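Long-range contacts in peptidase S8 and S53, subtilisin, kexin, sedolisin (Mycobacterium smegmatis, PDB 4KG7), which probably cleaves protein substrates as a subtilisin-like serine endopeptidase, the mycosin MycP3 of the mycobacterial type VII (ESX-3) secretion system: residues A[72-77]-A[98-103]; A[176-181]-A[208-213]; A[230-235]-A[275-280]; A[260-265]-A[320-325]; A[283-288]-A[366-371]. All blocks are in the same frame, centred on the assembly; numbering follows the deposited sequence.

Contact 1: residues A[72-77]-A[98-103]; sequences IDTGVQ and LTDCDG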
# COMPACT_ATOMS: atom_id res chain seq x y z
N ILE A 72 -0.80 -6.54 3.31
CA ILE A 72 0.11 -7.44 2.62
C ILE A 72 1.44 -6.72 2.63
O ILE A 72 1.61 -5.77 1.92
CB ILE A 72 -0.40 -7.76 1.21
CG1 ILE A 72 -1.78 -8.44 1.30
CG2 ILE A 72 0.62 -8.59 0.47
CD1 ILE A 72 -2.32 -8.86 -0.05
N ASP A 73 2.36 -7.13 3.52
CA ASP A 73 3.51 -6.28 3.82
C ASP A 73 4.61 -7.11 4.48
O ASP A 73 4.74 -8.30 4.22
CB ASP A 73 3.05 -5.10 4.66
CG ASP A 73 3.84 -3.84 4.41
OD1 ASP A 73 5.00 -3.81 4.80
OD2 ASP A 73 3.30 -2.84 3.85
N THR A 74 5.42 -6.46 5.31
CA THR A 74 6.54 -7.10 5.99
C THR A 74 6.15 -7.71 7.36
O THR A 74 7.02 -8.00 8.18
CB THR A 74 7.70 -6.11 6.24
OG1 THR A 74 7.31 -5.14 7.23
CG2 THR A 74 8.17 -5.40 4.96
N GLY A 75 4.85 -7.93 7.60
CA GLY A 75 4.38 -8.34 8.92
C GLY A 75 3.99 -7.12 9.74
O GLY A 75 4.40 -5.98 9.44
N VAL A 76 3.21 -7.37 10.79
CA VAL A 76 2.72 -6.32 11.66
C VAL A 76 2.95 -6.77 13.08
O VAL A 76 2.48 -7.83 13.49
CB VAL A 76 1.21 -6.04 11.46
CG1 VAL A 76 0.69 -5.00 12.46
CG2 VAL A 76 0.93 -5.57 10.06
N GLN A 77 3.67 -5.96 13.84
CA GLN A 77 3.95 -6.28 15.25
C GLN A 77 2.84 -5.78 16.16
O GLN A 77 2.66 -4.58 16.31
CB GLN A 77 5.27 -5.63 15.64
CG GLN A 77 5.98 -6.24 16.83
CD GLN A 77 6.51 -7.65 16.53
OE1 GLN A 77 7.21 -7.91 15.53
NE2 GLN A 77 6.16 -8.56 17.39
N LEU A 98 2.54 -11.98 12.32
CA LEU A 98 2.54 -11.00 13.43
C LEU A 98 3.94 -10.74 13.96
O LEU A 98 4.11 -10.30 15.10
CB LEU A 98 1.57 -11.42 14.54
CG LEU A 98 0.13 -11.62 14.07
CD1 LEU A 98 -0.70 -12.13 15.22
CD2 LEU A 98 -0.41 -10.32 13.47
N THR A 99 4.93 -11.03 13.12
CA THR A 99 6.30 -10.65 13.37
C THR A 99 6.77 -9.72 12.24
O THR A 99 6.78 -10.08 11.08
CB THR A 99 7.23 -11.88 13.42
OG1 THR A 99 6.83 -12.74 14.49
CG2 THR A 99 8.64 -11.42 13.64
N ASP A 100 7.22 -8.52 12.61
CA ASP A 100 7.73 -7.57 11.65
C ASP A 100 9.21 -7.29 11.93
O ASP A 100 9.53 -6.58 12.88
CB ASP A 100 6.90 -6.29 11.77
CG ASP A 100 7.30 -5.22 10.78
OD1 ASP A 100 8.16 -5.50 9.90
OD2 ASP A 100 6.79 -4.09 10.90
N CYS A 101 10.06 -7.82 11.07
CA CYS A 101 11.52 -7.68 11.20
C CYS A 101 12.02 -6.39 10.53
O CYS A 101 13.21 -6.08 10.60
CB CYS A 101 12.15 -8.93 10.57
SG CYS A 101 13.95 -9.18 10.64
N ASP A 102 11.12 -5.62 9.92
CA ASP A 102 11.49 -4.47 9.08
C ASP A 102 10.96 -3.14 9.61
O ASP A 102 11.58 -2.11 9.44
CB ASP A 102 10.93 -4.66 7.68
CG ASP A 102 11.60 -5.78 6.95
OD1 ASP A 102 12.62 -5.52 6.29
OD2 ASP A 102 11.13 -6.94 7.05
N GLY A 103 9.78 -3.17 10.20
CA GLY A 103 9.14 -1.97 10.72
C GLY A 103 8.05 -1.43 9.80
O GLY A 103 7.21 -0.61 10.20
O HOH W 1 9.58 -8.77 8.39
O HOH W 2 7.12 -11.38 17.06
O HOH W 3 9.88 -7.87 15.84
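Gly-75 and Asp-100 bring the two backbones together, their CA atoms 4.4 Å apart, where segment 72-77 has left its strand and runs as an irregular loop beside 98-103. No backbone-to-backbone hydrogen bond joins the pair; the approach is made by C-H...O contacts such as Leu-98 CA to Val-76 O at 3.2 Å. At its phi of 93° Gly-75 adopts a conformation that suits a residue without a side chain, and Thr-99 O lies over its CA. Asp-100 is the main polar group. Its OD1 accepts from Thr-74 OG1 at 2.8 Å, from Asp-102 N in an Asx turn and from Gly-103 N at 2.9 Å, each donor standing well out of the carboxylate plane; OD2 is bound by Thr-106 of the following helix. The site is that of the subtilase charge relay: Asp-73, predicted to belong to it, ends strand 68-73 and hydrogen-bonds the ring of His-104, the first residue of helix 104-113, while Gly-103 is that helix's N-cap. Thr-74 OG1 also accepts from Gly-105 N, so one hydroxyl links the loop after the strand to the start of the helix. Asp-102 lies against CB and CG2 of Thr-74, with Ser-137 and Arg-139 as further partners of its carboxylate. A water bridges Thr-74 O, Cys-101 N and Asp-102 OD2. Farther out, Gln-77 bends at chi2 (68°) and sets OE1 3.0 Å from Asp-100 N in a nearly straight bond of 176°. Cys-101 is held to Cys-32 by a disulfide.

Contact 2: residues A[176-181]-A[208-213]; sequences INISLV and AVIVAA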
# COMPACT_ATOMS: atom_id res chain seq x y z
N ILE A 176 -7.76 -4.32 0.58
CA ILE A 176 -6.49 -5.03 0.58
C ILE A 176 -5.42 -3.98 0.26
O ILE A 176 -5.43 -3.38 -0.83
CB ILE A 176 -6.50 -6.14 -0.48
CG1 ILE A 176 -7.50 -7.23 -0.10
CG2 ILE A 176 -5.10 -6.75 -0.61
CD1 ILE A 176 -7.75 -8.29 -1.16
N ASN A 177 -4.50 -3.78 1.19
CA ASN A 177 -3.46 -2.77 1.11
C ASN A 177 -2.12 -3.39 0.72
O ASN A 177 -1.64 -4.32 1.39
CB ASN A 177 -3.32 -2.04 2.45
CG ASN A 177 -2.35 -0.89 2.36
OD1 ASN A 177 -2.71 0.23 2.01
ND2 ASN A 177 -1.10 -1.16 2.63
N ILE A 178 -1.53 -2.86 -0.35
CA ILE A 178 -0.26 -3.34 -0.88
C ILE A 178 0.68 -2.14 -0.95
O ILE A 178 0.79 -1.46 -1.97
CB ILE A 178 -0.44 -4.03 -2.24
CG1 ILE A 178 -1.54 -5.10 -2.20
CG2 ILE A 178 0.87 -4.62 -2.75
CD1 ILE A 178 -1.98 -5.64 -3.54
N SER A 179 1.37 -1.88 0.16
CA SER A 179 2.27 -0.73 0.24
C SER A 179 3.68 -0.99 -0.30
O SER A 179 4.44 -0.02 -0.54
CB SER A 179 2.34 -0.22 1.67
OG SER A 179 1.18 0.49 2.03
N LEU A 180 4.04 -2.25 -0.45
CA LEU A 180 5.29 -2.62 -1.11
C LEU A 180 5.15 -2.54 -2.62
O LEU A 180 4.06 -2.74 -3.16
CB LEU A 180 5.71 -4.03 -0.69
CG LEU A 180 5.93 -4.28 0.82
CD1 LEU A 180 6.22 -5.75 1.12
CD2 LEU A 180 6.99 -3.33 1.33
N VAL A 181 6.26 -2.24 -3.28
CA VAL A 181 6.31 -2.01 -4.73
C VAL A 181 7.46 -2.82 -5.32
O VAL A 181 8.56 -2.85 -4.76
CB VAL A 181 6.61 -0.52 -5.03
CG1 VAL A 181 6.74 -0.24 -6.52
CG2 VAL A 181 5.54 0.37 -4.43
N ALA A 208 -13.27 -6.81 -3.31
CA ALA A 208 -12.35 -6.07 -2.44
C ALA A 208 -11.80 -4.84 -3.14
O ALA A 208 -11.47 -4.91 -4.32
CB ALA A 208 -11.21 -6.97 -2.01
N VAL A 209 -11.70 -3.74 -2.40
CA VAL A 209 -10.97 -2.58 -2.86
C VAL A 209 -9.47 -2.82 -2.62
O VAL A 209 -9.04 -2.98 -1.48
CB VAL A 209 -11.39 -1.30 -2.11
CG1 VAL A 209 -10.51 -0.13 -2.51
CG2 VAL A 209 -12.84 -0.98 -2.43
N ILE A 210 -8.70 -2.84 -3.70
CA ILE A 210 -7.28 -3.12 -3.62
C ILE A 210 -6.54 -1.80 -3.86
O ILE A 210 -6.76 -1.12 -4.85
CB ILE A 210 -6.81 -4.15 -4.67
CG1 ILE A 210 -7.64 -5.46 -4.61
CG2 ILE A 210 -5.32 -4.44 -4.53
CD1 ILE A 210 -7.37 -6.36 -5.79
N VAL A 211 -5.71 -1.46 -2.91
CA VAL A 211 -4.96 -0.21 -2.90
C VAL A 211 -3.48 -0.54 -2.89
O VAL A 211 -3.02 -1.32 -2.07
CB VAL A 211 -5.31 0.63 -1.62
CG1 VAL A 211 -4.57 1.95 -1.58
CG2 VAL A 211 -6.80 0.87 -1.52
N ALA A 212 -2.73 0.10 -3.80
CA ALA A 212 -1.30 -0.15 -3.96
C ALA A 212 -0.51 1.15 -4.01
O ALA A 212 -0.93 2.12 -4.63
CB ALA A 212 -1.05 -0.97 -5.24
N ALA A 213 0.66 1.18 -3.38
CA ALA A 213 1.56 2.29 -3.52
C ALA A 213 2.07 2.42 -4.95
O ALA A 213 2.40 1.42 -5.58
CB ALA A 213 2.76 2.08 -2.59
O HOH W 4 2.56 -1.31 -5.05
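Ile-178 packs beside Ile-210 on one face of the sheet, the two side chains running alongside each other in the same direction. From its CB, which passes 3.7 Å from Val-211 O and 4.3 Å from Ala-212 CB, the longer branch runs through CG1, still near that same carbonyl oxygen, to CD1, which rests on Ile-210 CG2 at 3.7 Å. Chi1 of -51° keeps CG1 beside the backbone N and thus on the side from which CD1 can reach the isoleucine. Ile-176 repeats the pattern on the same face: its CD1 meets Ala-208 CB at 3.8 Å, and helix 193-205 covers this side through Leu-199 and Ala-202. Beneath the side chains the strands run parallel, 13° between their directions. Ile-176 O takes Val-211 N in an almost straight bond of 175°, and Val-211 O in turn takes Ile-178 N at 2.7 Å; Ile-176 N to Val-209 O and Ala-213 N to Ile-178 O complete the ladder. Beyond Ile-178 the first segment leaves the strand, yet Ala-213 CB still touches Ser-179 O and Val-181 CG2, and a water bridges the carbonyl oxygens of Leu-180 and Ala-213. Ser-179 OG bonds Ser-319 O, beside the predicted catalytic residues Asp-73 and Ser-319. These are neighbouring strands in the middle of the parallel sheet of the alpha/beta subtilisin fold, whose C-terminal strand ends border the active site.

Contact 3: residues A[230-235]-A[275-280]; sequences NPLPSG and TMAGPW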
# COMPACT_ATOMS: atom_id res chain seq x y z
N ASN A 230 7.94 7.58 -15.21
CA ASN A 230 7.67 7.45 -16.64
C ASN A 230 7.32 8.79 -17.28
O ASN A 230 6.93 9.72 -16.58
CB ASN A 230 6.53 6.48 -16.82
CG ASN A 230 6.93 5.10 -16.41
OD1 ASN A 230 7.76 4.47 -17.07
ND2 ASN A 230 6.38 4.62 -15.28
N PRO A 231 7.49 8.90 -18.61
CA PRO A 231 7.17 10.17 -19.24
C PRO A 231 5.71 10.55 -19.04
O PRO A 231 4.82 9.69 -18.99
CB PRO A 231 7.45 9.93 -20.73
CG PRO A 231 8.25 8.69 -20.79
CD PRO A 231 8.03 7.90 -19.55
N LEU A 232 5.47 11.84 -18.89
CA LEU A 232 4.15 12.35 -18.58
C LEU A 232 3.25 12.34 -19.83
O LEU A 232 3.74 12.12 -20.94
CB LEU A 232 4.30 13.77 -18.04
CG LEU A 232 5.14 13.87 -16.76
CD1 LEU A 232 5.20 15.33 -16.38
CD2 LEU A 232 4.55 13.05 -15.63
N PRO A 233 1.95 12.57 -19.64
CA PRO A 233 1.00 12.63 -20.75
C PRO A 233 1.54 13.48 -21.90
O PRO A 233 2.10 14.55 -21.66
CB PRO A 233 -0.23 13.26 -20.09
CG PRO A 233 -0.21 12.63 -18.73
CD PRO A 233 1.25 12.77 -18.36
N SER A 234 1.40 13.01 -23.14
CA SER A 234 2.06 13.62 -24.32
C SER A 234 1.13 13.90 -25.51
O SER A 234 1.60 14.22 -26.62
CB SER A 234 3.21 12.71 -24.77
OG SER A 234 2.72 11.42 -25.08
N GLY A 235 -0.18 13.80 -25.29
CA GLY A 235 -1.16 14.08 -26.33
C GLY A 235 -1.27 13.07 -27.45
O GLY A 235 -1.74 13.42 -28.55
N THR A 275 7.64 10.88 -5.84
CA THR A 275 6.52 10.01 -6.24
C THR A 275 6.72 9.55 -7.68
O THR A 275 7.02 10.36 -8.56
CB THR A 275 5.15 10.64 -5.94
OG1 THR A 275 4.17 9.61 -5.74
CG2 THR A 275 4.70 11.59 -7.01
N MET A 276 6.54 8.25 -7.93
CA MET A 276 6.84 7.69 -9.27
C MET A 276 5.70 7.97 -10.23
O MET A 276 4.58 7.50 -10.02
CB MET A 276 7.04 6.19 -9.18
CG MET A 276 7.40 5.55 -10.50
SD MET A 276 7.59 3.78 -10.28
CE MET A 276 7.49 3.23 -11.97
N ALA A 277 5.99 8.63 -11.35
CA ALA A 277 4.96 8.93 -12.34
C ALA A 277 4.63 7.70 -13.14
O ALA A 277 5.52 6.98 -13.57
CB ALA A 277 5.43 10.00 -13.29
N GLY A 278 3.35 7.48 -13.38
CA GLY A 278 2.93 6.43 -14.29
C GLY A 278 1.48 6.65 -14.70
O GLY A 278 0.73 7.32 -13.98
N PRO A 279 1.06 6.02 -15.80
CA PRO A 279 -0.29 6.21 -16.37
C PRO A 279 -1.40 5.54 -15.57
O PRO A 279 -2.57 5.77 -15.86
CB PRO A 279 -0.17 5.58 -17.76
CG PRO A 279 0.85 4.52 -17.56
CD PRO A 279 1.88 5.12 -16.64
N TRP A 280 -1.01 4.76 -14.57
CA TRP A 280 -1.92 4.01 -13.70
C TRP A 280 -2.31 4.76 -12.44
O TRP A 280 -3.24 4.35 -11.75
CB TRP A 280 -1.28 2.65 -13.33
CG TRP A 280 0.14 2.80 -12.99
CD1 TRP A 280 0.68 3.36 -11.87
CD2 TRP A 280 1.24 2.46 -13.84
NE1 TRP A 280 2.06 3.38 -11.96
CE2 TRP A 280 2.43 2.84 -13.17
CE3 TRP A 280 1.35 1.85 -15.09
CZ2 TRP A 280 3.70 2.62 -13.71
CZ3 TRP A 280 2.62 1.65 -15.63
CH2 TRP A 280 3.77 2.04 -14.95
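Ala-277 O is the acceptor on which Asn-230 closes, taking two of its N-H groups at once. Asn-230 N donates at 3.0 Å along a nearly straight line, but arrives from above the carbonyl plane; ND2, at the same length, comes in within that plane, with its own amide tilted against the acceptor and a more bent N-H...O angle of 142°. Chi1 of -67° folds CG back beside the backbone N, which is what allows backbone and side chain of one residue to share a single oxygen. The rest of the amide is satisfied by the chain leading into strand 248-251: OD1 accepts from Thr-247 N, and ND2 has a second acceptor in Ser-248 O. Both ends of this buried amide are therefore bonded, which fixes its rotation. On the other segment, Ala-277 N donates to Ser-229 OG, so both polar backbone atoms of Ala-277 are tied to consecutive residues, Ser-229 and Asn-230.

Carbon atoms surround the amide nitrogen. The six-membered part of Trp-280 approaches through CZ2 and CH2, each 3.7 Å from Asn-230 ND2, amide and indole planes 85° apart, and Met-276 reaches the same nitrogen with CE, also without a polar bond, its chain extended beyond CG. One face of the indole carries Gly-278 CA and Pro-279 CD, and Trp-243 meets the ring edge-to-face. Leu-232 lays CD2 on Ala-277 CB at 3.9 Å. The arrangement is loop-to-loop: in this subtilase domain it joins the long connection between strands 209-213 and 248-251 to the loop that leads into strand 281-286, at one edge of the sheet.

Contact 4: residues A[260-265]-A[320-325]; sequences LSVGAV and YAAAYV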
# COMPACT_ATOMS: atom_id res chain seq x y z
N LEU A 260 -6.20 0.43 -7.18
CA LEU A 260 -6.17 1.87 -7.04
C LEU A 260 -4.75 2.19 -6.63
O LEU A 260 -4.32 1.86 -5.52
CB LEU A 260 -7.15 2.37 -5.97
CG LEU A 260 -7.16 3.88 -5.68
CD1 LEU A 260 -7.33 4.72 -6.95
CD2 LEU A 260 -8.26 4.13 -4.65
N SER A 261 -4.02 2.82 -7.56
CA SER A 261 -2.61 3.17 -7.38
C SER A 261 -2.48 4.58 -6.80
O SER A 261 -3.06 5.53 -7.32
CB SER A 261 -1.88 3.04 -8.72
OG SER A 261 -0.54 3.52 -8.64
N VAL A 262 -1.70 4.67 -5.71
CA VAL A 262 -1.65 5.84 -4.88
C VAL A 262 -0.28 6.51 -4.89
O VAL A 262 0.72 5.91 -4.46
CB VAL A 262 -1.98 5.46 -3.42
CG1 VAL A 262 -2.03 6.68 -2.53
CG2 VAL A 262 -3.28 4.71 -3.33
N GLY A 263 -0.26 7.75 -5.37
CA GLY A 263 0.93 8.60 -5.29
C GLY A 263 1.02 9.34 -3.98
O GLY A 263 0.08 9.35 -3.20
N ALA A 264 2.19 9.95 -3.71
CA ALA A 264 2.46 10.69 -2.47
C ALA A 264 2.38 12.20 -2.71
O ALA A 264 2.83 12.69 -3.74
CB ALA A 264 3.82 10.34 -1.93
N VAL A 265 1.77 12.90 -1.77
CA VAL A 265 1.81 14.35 -1.72
C VAL A 265 2.45 14.85 -0.45
O VAL A 265 2.51 14.15 0.58
CB VAL A 265 0.41 15.00 -1.90
CG1 VAL A 265 -0.12 14.80 -3.30
CG2 VAL A 265 -0.57 14.47 -0.83
N TYR A 320 3.18 4.83 2.55
CA TYR A 320 2.37 5.47 3.59
C TYR A 320 1.14 6.13 3.02
O TYR A 320 0.09 6.14 3.65
CB TYR A 320 3.24 6.43 4.42
CG TYR A 320 4.50 5.74 4.92
CD1 TYR A 320 4.41 4.66 5.78
CD2 TYR A 320 5.77 6.12 4.49
CE1 TYR A 320 5.53 3.96 6.20
CE2 TYR A 320 6.89 5.43 4.92
CZ TYR A 320 6.76 4.36 5.77
OH TYR A 320 7.90 3.69 6.17
N ALA A 321 1.27 6.71 1.82
CA ALA A 321 0.16 7.30 1.08
C ALA A 321 -0.90 6.22 0.84
O ALA A 321 -2.10 6.43 1.05
CB ALA A 321 0.67 7.88 -0.24
N ALA A 322 -0.47 5.06 0.34
CA ALA A 322 -1.41 3.95 0.11
C ALA A 322 -2.14 3.58 1.39
O ALA A 322 -3.35 3.37 1.38
CB ALA A 322 -0.67 2.74 -0.45
N ALA A 323 -1.40 3.52 2.49
CA ALA A 323 -2.00 3.15 3.76
C ALA A 323 -3.12 4.11 4.13
O ALA A 323 -4.21 3.69 4.52
CB ALA A 323 -0.95 3.11 4.84
N TYR A 324 -2.87 5.39 3.98
CA TYR A 324 -3.93 6.39 4.24
C TYR A 324 -5.15 6.11 3.38
O TYR A 324 -6.27 6.17 3.88
CB TYR A 324 -3.40 7.80 3.97
CG TYR A 324 -2.62 8.42 5.10
CD1 TYR A 324 -3.21 8.58 6.37
CD2 TYR A 324 -1.36 9.00 4.90
CE1 TYR A 324 -2.54 9.17 7.41
CE2 TYR A 324 -0.69 9.59 5.94
CZ TYR A 324 -1.29 9.72 7.18
OH TYR A 324 -0.63 10.36 8.21
N VAL A 325 -4.96 5.87 2.08
CA VAL A 325 -6.08 5.60 1.23
C VAL A 325 -6.85 4.35 1.61
O VAL A 325 -8.07 4.35 1.58
CB VAL A 325 -5.67 5.59 -0.26
CG1 VAL A 325 -6.84 5.16 -1.16
CG2 VAL A 325 -5.18 6.97 -0.67
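Val-262 of strand 259-265 presses into helix 318-335, a helix-on-sheet packing of the subtilisin alpha/beta fold; the helix begins one residue before Ser-319, the predicted nucleophile. Helix and strand segments cross at 119°, their axes 7.3 Å apart at the closest, and no hydrogen bond passes between them.

The apolar contacts centre on valines. Val-262 CG1, anti to its N at chi1 -176°, lies over the turn at Ala-321 and Ala-322, 3.6 Å from Ala-321 C, and also touches Val-325 CG2 at 3.7 Å. The two valine side chains pass alongside, pointing oppositely. Leu-260, roughly perpendicular to Val-325, adds CD2 against its CG1 at 3.9 Å. The small side chains of Ala-321 and Ala-322 let the helix come this near: Val-262 CB lies 4.2 Å from Ala-322 CB. Val-211 of the adjoining strand touches Val-262, Ala-322 and Val-325, extending the same apolar layer.

A second kind of contact sets a methyl group against the backbone. Ala-321 CB points at the strand near Ala-264 and comes to 3.4 Å from Gly-263 O.

Contact 5: residues A[283-288]-A[366-371]; sequences IAAPGE and GMVDPV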
# COMPACT_ATOMS: atom_id res chain seq x y z
N ILE A 283 -4.87 8.35 -7.53
CA ILE A 283 -5.21 9.17 -6.38
C ILE A 283 -3.92 9.39 -5.62
O ILE A 283 -2.89 8.77 -5.94
CB ILE A 283 -6.29 8.46 -5.52
CG1 ILE A 283 -7.04 9.43 -4.58
CG2 ILE A 283 -5.69 7.30 -4.77
CD1 ILE A 283 -8.30 8.82 -4.01
N ALA A 284 -3.94 10.24 -4.60
CA ALA A 284 -2.76 10.46 -3.77
C ALA A 284 -3.13 10.65 -2.33
O ALA A 284 -4.29 10.86 -2.00
CB ALA A 284 -1.97 11.64 -4.27
N ALA A 285 -2.12 10.58 -1.47
CA ALA A 285 -2.32 10.91 -0.04
C ALA A 285 -0.97 11.32 0.58
O ALA A 285 0.07 11.17 -0.05
CB ALA A 285 -2.96 9.73 0.70
N PRO A 286 -0.99 11.86 1.79
CA PRO A 286 0.30 12.28 2.37
C PRO A 286 1.33 11.17 2.46
O PRO A 286 1.01 10.06 2.90
CB PRO A 286 -0.11 12.80 3.75
CG PRO A 286 -1.52 13.28 3.51
CD PRO A 286 -2.10 12.18 2.68
N GLY A 287 2.55 11.49 2.05
CA GLY A 287 3.66 10.53 2.05
C GLY A 287 4.97 11.01 2.66
O GLY A 287 5.98 10.33 2.55
N GLU A 288 4.94 12.12 3.40
CA GLU A 288 6.16 12.73 3.95
C GLU A 288 6.07 12.92 5.45
O GLU A 288 5.02 13.24 5.98
CB GLU A 288 6.44 14.08 3.28
CG GLU A 288 6.63 13.97 1.79
CD GLU A 288 6.94 15.28 1.12
OE1 GLU A 288 7.41 16.26 1.79
OE2 GLU A 288 6.68 15.35 -0.11
N GLY A 366 -5.70 13.40 -7.50
CA GLY A 366 -5.23 14.32 -6.45
C GLY A 366 -5.40 13.74 -5.07
O GLY A 366 -5.76 12.56 -4.90
N MET A 367 -5.14 14.57 -4.05
CA MET A 367 -5.18 14.09 -2.67
C MET A 367 -6.60 13.65 -2.30
O MET A 367 -7.58 14.35 -2.53
CB MET A 367 -4.71 15.15 -1.66
CG MET A 367 -4.55 14.64 -0.23
SD MET A 367 -3.75 15.92 0.75
CE MET A 367 -4.81 17.34 0.59
N VAL A 368 -6.68 12.46 -1.72
CA VAL A 368 -7.94 11.93 -1.21
C VAL A 368 -8.55 12.92 -0.24
O VAL A 368 -7.84 13.63 0.51
CB VAL A 368 -7.69 10.55 -0.55
CG1 VAL A 368 -6.83 10.64 0.71
CG2 VAL A 368 -8.98 9.79 -0.28
N ASP A 369 -9.88 12.98 -0.25
CA ASP A 369 -10.62 13.93 0.58
C ASP A 369 -11.67 13.13 1.34
O ASP A 369 -12.78 12.94 0.84
CB ASP A 369 -11.25 15.04 -0.27
CG ASP A 369 -11.90 16.12 0.57
OD1 ASP A 369 -12.35 15.86 1.71
OD2 ASP A 369 -12.04 17.26 0.03
N PRO A 370 -11.31 12.66 2.55
CA PRO A 370 -12.18 11.75 3.26
C PRO A 370 -13.58 12.29 3.54
O PRO A 370 -14.56 11.59 3.34
CB PRO A 370 -11.42 11.49 4.57
CG PRO A 370 -10.02 11.66 4.20
CD PRO A 370 -9.97 12.74 3.18
N VAL A 371 -13.71 13.54 3.98
CA VAL A 371 -15.03 14.08 4.30
C VAL A 371 -15.89 14.19 3.04
O VAL A 371 -17.08 13.85 3.04
CB VAL A 371 -14.94 15.42 5.06
CG1 VAL A 371 -16.29 16.08 5.12
CG2 VAL A 371 -14.36 15.20 6.45
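Ile-283 overlaps Val-368 obliquely: its CD1 touches Val-368 CG2 at 3.9 Å, while CG1 passes 3.4 Å from Gly-366 O. Its chi1 of -161° turns CG1 away from the backbone N and out across the partner chain. The other branch of Val-368, CG1, meets Ala-285 CB at 4.0 Å, so the valine spans Ile-283 and Ala-285, the residues before and after Ala-284, with Leu-53 of helix 48-53 also against it. Between these side chains the backbones make a single bridge, Ala-284 with Met-367. Ala-284 N donates to Gly-366 O at 3.0 Å, reaching it from above the carbonyl plane with a bent N-H...O angle of 140°. The return bond, Val-368 N to Ala-284 O, is shorter at 2.9 Å and straighter at 163°. Met-367 CA adds a C-H...O contact to that oxygen, and the thioether lies beside the ring of Pro-286, SD to CG 4.4 Å. Asp-369 then caps the helix 370-375 by taking Ala-372 N on OD1. Strand 281-286 is the last of the parallel sheet, with strand 259-265 on its inner side; here the segment leading to the C-terminal helix covers part of its outer edge. With Ala-284 N and O both bonded and apolar side chains packed around them, this stretch of the sheet edge is covered by a short backbone bridge rather than by a further strand.

Overall arrangement
From the N terminus, contact 1 closes first, joining the loop after strand 68-73 to the approach of helix 104-113. Contact 2 follows in series and pairs strands 175-178 and 209-213; it touches contact 1 because strand 68-73 neighbours 175-178. Contact 3 opens next, and its segments alternate with those of contact 4, which spans from strand 259-265 to helix 318-335. Contact 4 in turn crosses contact 5, whose second segment, 366-371, leads into the C-terminal helix. Strands 209-213, 259-265 and 281-286 lie side by side, so contacts 2, 4 and 5 follow one another across the sheet, while contact 3 ties peripheral loops together.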